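Local coordinates for putative N-acetylmuramoyl-L-alanine amidase,autolysin cwp6 (Peptoclostridium difficile, PDB 5J72), which probably hydrolyses the amide bond between N-acetylmuramic acid and L-alanine in peptidoglycan, and carries three CWB2 modules that attach it to the cell wall, at residues Arg241-Asp253 / Ile288-Trp302. Numbering follows the deposited sequence.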
loop_
_atom_site.group_PDB
_atom_site.type_symbol
_atom_site.label_atom_id
_atom_site.label_comp_id
_atom_site.label_asym_id
_atom_site.label_seq_id
_atom_site.Cartn_x
_atom_site.Cartn_y
_atom_site.Cartn_z
ATOM N N ARG A 241 -15.178 -4.210 -18.164
ATOM C CA ARG A 241 -13.821 -4.064 -17.566
ATOM C C ARG A 241 -12.868 -5.084 -18.089
ATOM O O ARG A 241 -11.712 -4.763 -18.270
ATOM C CB ARG A 241 -13.866 -4.341 -16.066
ATOM C CG ARG A 241 -14.930 -3.552 -15.396
ATOM C CD ARG A 241 -15.065 -3.916 -13.959
ATOM N NE ARG A 241 -15.841 -2.881 -13.314
ATOM C CZ ARG A 241 -15.897 -2.728 -12.011
ATOM N NH1 ARG A 241 -15.232 -3.548 -11.219
ATOM N NH2 ARG A 241 -16.611 -1.746 -11.477
ATOM N N HIS A 242 -13.304 -6.341 -18.336
ATOM C CA HIS A 242 -12.323 -7.350 -18.779
ATOM C C HIS A 242 -11.795 -7.024 -20.105
ATOM O O HIS A 242 -10.580 -7.130 -20.309
ATOM C CB HIS A 242 -12.905 -8.800 -18.846
ATOM C CG HIS A 242 -13.735 -9.152 -17.662
ATOM N ND1 HIS A 242 -13.176 -9.587 -16.477
ATOM C CD2 HIS A 242 -15.074 -9.125 -17.471
ATOM C CE1 HIS A 242 -14.157 -9.803 -15.615
ATOM N NE2 HIS A 242 -15.312 -9.536 -16.185
ATOM N N GLU A 243 -12.675 -6.613 -21.064
ATOM C CA GLU A 243 -12.181 -6.300 -22.391
ATOM C C GLU A 243 -11.322 -4.997 -22.358
ATOM O O GLU A 243 -10.342 -4.929 -23.046
ATOM C CB GLU A 243 -13.355 -6.058 -23.395
ATOM C CG GLU A 243 -12.771 -6.129 -24.818
ATOM C CD GLU A 243 -13.809 -5.767 -25.919
ATOM O OE1 GLU A 243 -14.891 -5.203 -25.631
ATOM O OE2 GLU A 243 -13.486 -6.049 -27.065
ATOM N N THR A 244 -11.740 -4.007 -21.613
ATOM C CA THR A 244 -10.920 -2.789 -21.508
ATOM C C THR A 244 -9.511 -3.123 -20.986
ATOM O O THR A 244 -8.555 -2.590 -21.524
ATOM C CB THR A 244 -11.596 -1.803 -20.585
ATOM O OG1 THR A 244 -12.831 -1.449 -21.210
ATOM C CG2 THR A 244 -10.721 -0.500 -20.400
ATOM N N SER A 245 -9.376 -4.046 -19.971
ATOM C CA SER A 245 -8.044 -4.392 -19.477
ATOM C C SER A 245 -7.287 -5.070 -20.585
ATOM O O SER A 245 -6.078 -4.893 -20.744
ATOM C CB SER A 245 -8.136 -5.249 -18.199
ATOM O OG SER A 245 -8.436 -6.628 -18.393
ATOM N N LEU A 246 -8.004 -5.866 -21.437
ATOM C CA LEU A 246 -7.312 -6.492 -22.578
ATOM C C LEU A 246 -6.870 -5.414 -23.560
ATOM O O LEU A 246 -5.741 -5.447 -24.067
ATOM C CB LEU A 246 -8.264 -7.515 -23.420
ATOM C CG LEU A 246 -7.545 -8.087 -24.693
ATOM C CD1 LEU A 246 -6.279 -8.793 -24.324
ATOM C CD2 LEU A 246 -8.533 -9.074 -25.478
ATOM N N LEU A 247 -7.745 -4.462 -23.851
ATOM C CA LEU A 247 -7.374 -3.416 -24.848
ATOM C C LEU A 247 -6.200 -2.556 -24.326
ATOM O O LEU A 247 -5.336 -2.143 -25.096
ATOM C CB LEU A 247 -8.612 -2.553 -25.101
ATOM C CG LEU A 247 -9.726 -3.355 -25.892
ATOM C CD1 LEU A 247 -11.054 -2.544 -25.836
ATOM C CD2 LEU A 247 -9.195 -3.616 -27.330
ATOM N N ILE A 248 -6.152 -2.337 -23.001
ATOM C CA ILE A 248 -5.016 -1.583 -22.427
ATOM C C ILE A 248 -3.750 -2.405 -22.578
ATOM O O ILE A 248 -2.690 -1.901 -22.943
ATOM C CB ILE A 248 -5.343 -1.322 -20.964
ATOM C CG1 ILE A 248 -6.447 -0.219 -20.888
ATOM C CG2 ILE A 248 -4.051 -0.921 -20.211
ATOM C CD1 ILE A 248 -6.988 0.010 -19.463
ATOM N N ALA A 249 -3.867 -3.717 -22.321
ATOM C CA ALA A 249 -2.689 -4.567 -22.473
ATOM C C ALA A 249 -2.183 -4.539 -23.940
ATOM O O ALA A 249 -0.965 -4.546 -24.173
ATOM C CB ALA A 249 -3.020 -6.019 -22.027
ATOM N N LYS A 250 -3.103 -4.563 -24.927
ATOM C CA LYS A 250 -2.635 -4.511 -26.328
ATOM C C LYS A 250 -1.984 -3.159 -26.636
ATOM O O LYS A 250 -1.044 -3.072 -27.445
ATOM C CB LYS A 250 -3.848 -4.701 -27.287
ATOM C CG LYS A 250 -4.394 -6.147 -27.201
ATOM C CD LYS A 250 -5.712 -6.246 -28.073
ATOM C CE LYS A 250 -6.292 -7.641 -28.044
ATOM N NZ LYS A 250 -7.339 -7.811 -29.091
ATOM N N GLU A 251 -2.492 -2.098 -25.983
ATOM C CA GLU A 251 -1.883 -0.781 -26.210
ATOM C C GLU A 251 -0.451 -0.769 -25.629
ATOM O O GLU A 251 0.485 -0.303 -26.271
ATOM C CB GLU A 251 -2.764 0.305 -25.594
ATOM C CG GLU A 251 -2.075 1.679 -25.674
ATOM C CD GLU A 251 -2.210 2.409 -27.051
ATOM O OE1 GLU A 251 -2.855 1.859 -27.974
ATOM O OE2 GLU A 251 -1.666 3.556 -27.172
ATOM N N ILE A 252 -0.266 -1.339 -24.400
ATOM C CA ILE A 252 1.084 -1.370 -23.856
ATOM C C ILE A 252 2.018 -2.167 -24.803
ATOM O O ILE A 252 3.172 -1.788 -25.020
ATOM C CB ILE A 252 1.042 -2.024 -22.418
ATOM C CG1 ILE A 252 0.283 -1.080 -21.434
ATOM C CG2 ILE A 252 2.487 -2.287 -21.918
ATOM C CD1 ILE A 252 -0.139 -1.770 -20.066
ATOM N N ASP A 253 1.502 -3.263 -25.362
ATOM C CA ASP A 253 2.305 -4.112 -26.251
ATOM C C ASP A 253 2.798 -3.357 -27.537
ATOM O O ASP A 253 3.742 -3.817 -28.185
ATOM C CB ASP A 253 1.465 -5.334 -26.650
ATOM C CG ASP A 253 2.260 -6.357 -27.366
ATOM O OD1 ASP A 253 3.219 -6.879 -26.773
ATOM O OD2 ASP A 253 1.955 -6.615 -28.516
ATOM N N ILE A 288 -4.580 -7.728 -15.733
ATOM C CA ILE A 288 -5.562 -8.402 -16.572
ATOM C C ILE A 288 -6.703 -8.730 -15.668
ATOM O O ILE A 288 -6.521 -9.376 -14.626
ATOM C CB ILE A 288 -4.919 -9.668 -17.164
ATOM C CG1 ILE A 288 -3.824 -9.306 -18.222
ATOM C CG2 ILE A 288 -6.043 -10.559 -17.790
ATOM C CD1 ILE A 288 -4.382 -8.649 -19.533
ATOM N N LEU A 289 -7.891 -8.269 -16.013
ATOM C CA LEU A 289 -9.032 -8.563 -15.183
ATOM C C LEU A 289 -9.739 -9.883 -15.634
ATOM O O LEU A 289 -9.960 -10.111 -16.821
ATOM C CB LEU A 289 -10.010 -7.385 -15.201
ATOM C CG LEU A 289 -9.385 -6.099 -14.647
ATOM C CD1 LEU A 289 -10.481 -4.963 -14.647
ATOM C CD2 LEU A 289 -8.889 -6.346 -13.171
ATOM N N ALA A 290 -10.111 -10.695 -14.678
ATOM C CA ALA A 290 -10.677 -12.015 -14.971
ATOM C C ALA A 290 -11.940 -12.312 -14.180
ATOM O O ALA A 290 -12.410 -11.537 -13.335
ATOM C CB ALA A 290 -9.633 -13.064 -14.603
ATOM N N ASN A 291 -12.533 -13.500 -14.520
ATOM C CA ASN A 291 -13.653 -14.045 -13.776
ATOM C C ASN A 291 -13.024 -14.971 -12.727
ATOM O O ASN A 291 -11.825 -15.245 -12.783
ATOM C CB ASN A 291 -14.595 -14.868 -14.731
ATOM C CG ASN A 291 -15.267 -13.941 -15.699
ATOM O OD1 ASN A 291 -16.050 -13.123 -15.269
ATOM N ND2 ASN A 291 -14.932 -13.918 -16.976
ATOM N N LYS A 292 -13.806 -15.490 -11.806
ATOM C CA LYS A 292 -13.264 -16.370 -10.786
ATOM C C LYS A 292 -12.533 -17.588 -11.334
ATOM O O LYS A 292 -11.463 -17.922 -10.822
ATOM C CB LYS A 292 -14.388 -16.834 -9.881
ATOM C CG LYS A 292 -13.884 -17.768 -8.797
ATOM C CD LYS A 292 -14.906 -17.858 -7.672
ATOM C CE LYS A 292 -14.811 -19.154 -6.941
ATOM N NZ LYS A 292 -16.099 -19.477 -6.267
ATOM N N ASP A 293 -13.066 -18.270 -12.370
ATOM C CA ASP A 293 -12.374 -19.475 -12.865
ATOM C C ASP A 293 -11.670 -19.335 -14.168
ATOM O O ASP A 293 -11.071 -20.323 -14.620
ATOM C CB ASP A 293 -13.356 -20.656 -13.013
ATOM C CG ASP A 293 -14.140 -20.912 -11.748
ATOM O OD1 ASP A 293 -13.520 -21.028 -10.682
ATOM O OD2 ASP A 293 -15.378 -20.991 -11.831
ATOM N N SER A 294 -11.687 -18.184 -14.814
ATOM C CA SER A 294 -10.958 -18.132 -16.081
ATOM C C SER A 294 -10.873 -16.658 -16.562
ATOM O O SER A 294 -11.661 -15.808 -16.103
ATOM C CB SER A 294 -11.716 -18.921 -17.158
ATOM O OG SER A 294 -12.969 -18.261 -17.365
ATOM N N VAL A 295 -9.949 -16.383 -17.457
ATOM C CA VAL A 295 -10.012 -15.059 -18.095
ATOM C C VAL A 295 -10.978 -15.292 -19.310
ATOM O O VAL A 295 -11.091 -16.442 -19.757
ATOM C CB VAL A 295 -8.627 -14.596 -18.591
ATOM C CG1 VAL A 295 -7.644 -14.541 -17.396
ATOM C CG2 VAL A 295 -8.079 -15.540 -19.687
ATOM N N PRO A 296 -11.665 -14.278 -19.860
ATOM C CA PRO A 296 -12.571 -14.472 -21.023
ATOM C C PRO A 296 -11.784 -15.007 -22.197
ATOM O O PRO A 296 -10.558 -14.840 -22.277
ATOM C CB PRO A 296 -13.116 -13.051 -21.273
ATOM C CG PRO A 296 -13.000 -12.378 -19.888
ATOM C CD PRO A 296 -11.678 -12.884 -19.391
ATOM N N GLN A 297 -12.482 -15.621 -23.173
ATOM C CA GLN A 297 -11.792 -16.236 -24.294
ATOM C C GLN A 297 -10.928 -15.293 -25.089
ATOM O O GLN A 297 -9.843 -15.670 -25.526
ATOM C CB GLN A 297 -12.852 -16.885 -25.262
ATOM C CG GLN A 297 -12.232 -17.764 -26.395
ATOM C CD GLN A 297 -11.431 -18.964 -25.872
ATOM O OE1 GLN A 297 -11.845 -19.678 -24.950
ATOM N NE2 GLN A 297 -10.240 -19.200 -26.440
ATOM N N GLY A 298 -11.425 -14.062 -25.341
ATOM C CA GLY A 298 -10.636 -13.123 -26.124
ATOM C C GLY A 298 -9.307 -12.844 -25.437
ATOM O O GLY A 298 -8.258 -12.817 -26.089
ATOM N N THR A 299 -9.351 -12.634 -24.129
ATOM C CA THR A 299 -8.097 -12.399 -23.359
ATOM C C THR A 299 -7.198 -13.608 -23.454
ATOM O O THR A 299 -6.001 -13.509 -23.781
ATOM C CB THR A 299 -8.489 -12.111 -21.939
ATOM O OG1 THR A 299 -9.365 -10.975 -21.984
ATOM C CG2 THR A 299 -7.290 -11.787 -21.046
ATOM N N TYR A 300 -7.792 -14.794 -23.201
ATOM C CA TYR A 300 -7.018 -16.038 -23.282
ATOM C C TYR A 300 -6.349 -16.190 -24.635
ATOM O O TYR A 300 -5.166 -16.536 -24.710
ATOM C CB TYR A 300 -7.948 -17.247 -22.954
ATOM C CG TYR A 300 -7.186 -18.557 -23.008
ATOM C CD1 TYR A 300 -6.409 -18.974 -21.934
ATOM C CD2 TYR A 300 -7.222 -19.363 -24.146
ATOM C CE1 TYR A 300 -5.681 -20.173 -21.985
ATOM C CE2 TYR A 300 -6.496 -20.556 -24.216
ATOM C CZ TYR A 300 -5.733 -20.962 -23.132
ATOM O OH TYR A 300 -5.045 -22.161 -23.201
ATOM N N ASN A 301 -7.069 -15.910 -25.762
ATOM C CA ASN A 301 -6.419 -16.111 -27.072
ATOM C C ASN A 301 -5.261 -15.177 -27.278
ATOM O O ASN A 301 -4.240 -15.576 -27.826
ATOM C CB ASN A 301 -7.461 -15.944 -28.264
ATOM C CG ASN A 301 -8.544 -17.023 -28.224
ATOM O OD1 ASN A 301 -8.245 -18.152 -27.816
ATOM N ND2 ASN A 301 -9.828 -16.756 -28.520
ATOM N N TRP A 302 -5.385 -13.931 -26.843
ATOM C CA TRP A 302 -4.260 -12.982 -27.025
ATOM C C TRP A 302 -3.105 -13.369 -26.081
ATOM O O TRP A 302 -1.959 -13.431 -26.527
ATOM C CB TRP A 302 -4.809 -11.561 -26.733
ATOM C CG TRP A 302 -3.795 -10.480 -26.980
ATOM C CD1 TRP A 302 -3.424 -9.953 -28.175
ATOM C CD2 TRP A 302 -2.970 -9.839 -25.994
ATOM N NE1 TRP A 302 -2.422 -9.054 -28.012
ATOM C CE2 TRP A 302 -2.125 -8.947 -26.677
ATOM C CE3 TRP A 302 -2.882 -9.923 -24.583
ATOM C CZ2 TRP A 302 -1.192 -8.140 -26.011
ATOM C CZ3 TRP A 302 -1.960 -9.125 -23.927
ATOM C CH2 TRP A 302 -1.122 -8.244 -24.645
HETATM O O HOH W 1 -9.534 -9.728 -19.473
HETATM O O HOH W 2 -0.695 -7.223 -29.562
#
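Trp302 lies against helix 241-253 as a knob in the hole formed by Leu246, Ala249, Lys250 and Asp253. With CG anti to the backbone N (chi1 -176°), its indole reaches across to that helix, and Lys250 runs over one face in the opposite direction: CG of Lys250 stands 3.8 Å from the centroid of the Trp302 five-membered ring, a CH-pi contact, while Lys250 CE continues over Trp302 CD1. Leu246 comes in obliquely, its CD1 3.6 Å from Trp302 CE3, and Ala249 CB meets Trp302 CZ3. Asp253 CB sits at the edge of the six-membered ring, the carboxylate nearly perpendicular to the indole; a water accepts from Trp302 NE1 and donates to Asp253 OD2, giving the indole N-H a polar partner.

Nearer the start of the helix the contact turns polar. Ser245 OG, held between its backbone N and carbonyl carbon (chi1 79°), donates to His242 O and takes an almost straight bond from Leu289 N, 2.9 Å away. The buried hydroxyl thus links the helix backbone directly to a strand N-H. The His242 ring presents its edge to strand 288-290: ND1 donates weakly to Leu289 O at 3.3 Å, and CE1 lies 3.4 Å from Ala290 O. Pro296 CG packs on His242 CB at 3.7 Å. A second water donates to both His242 O and Leu289 O and accepts from Thr299 OG1, tying helix 241-253, the strand and helix 297-306 together.

Helix 241-253 runs nearly antiparallel to strand 288-290 and at 22° to helix 297-302. The strand lies at one edge of the four-stranded parallel sheet of this CWB2 module, paired with strand 260-265, while Ile248 and Ile252 pack on helix 174-180.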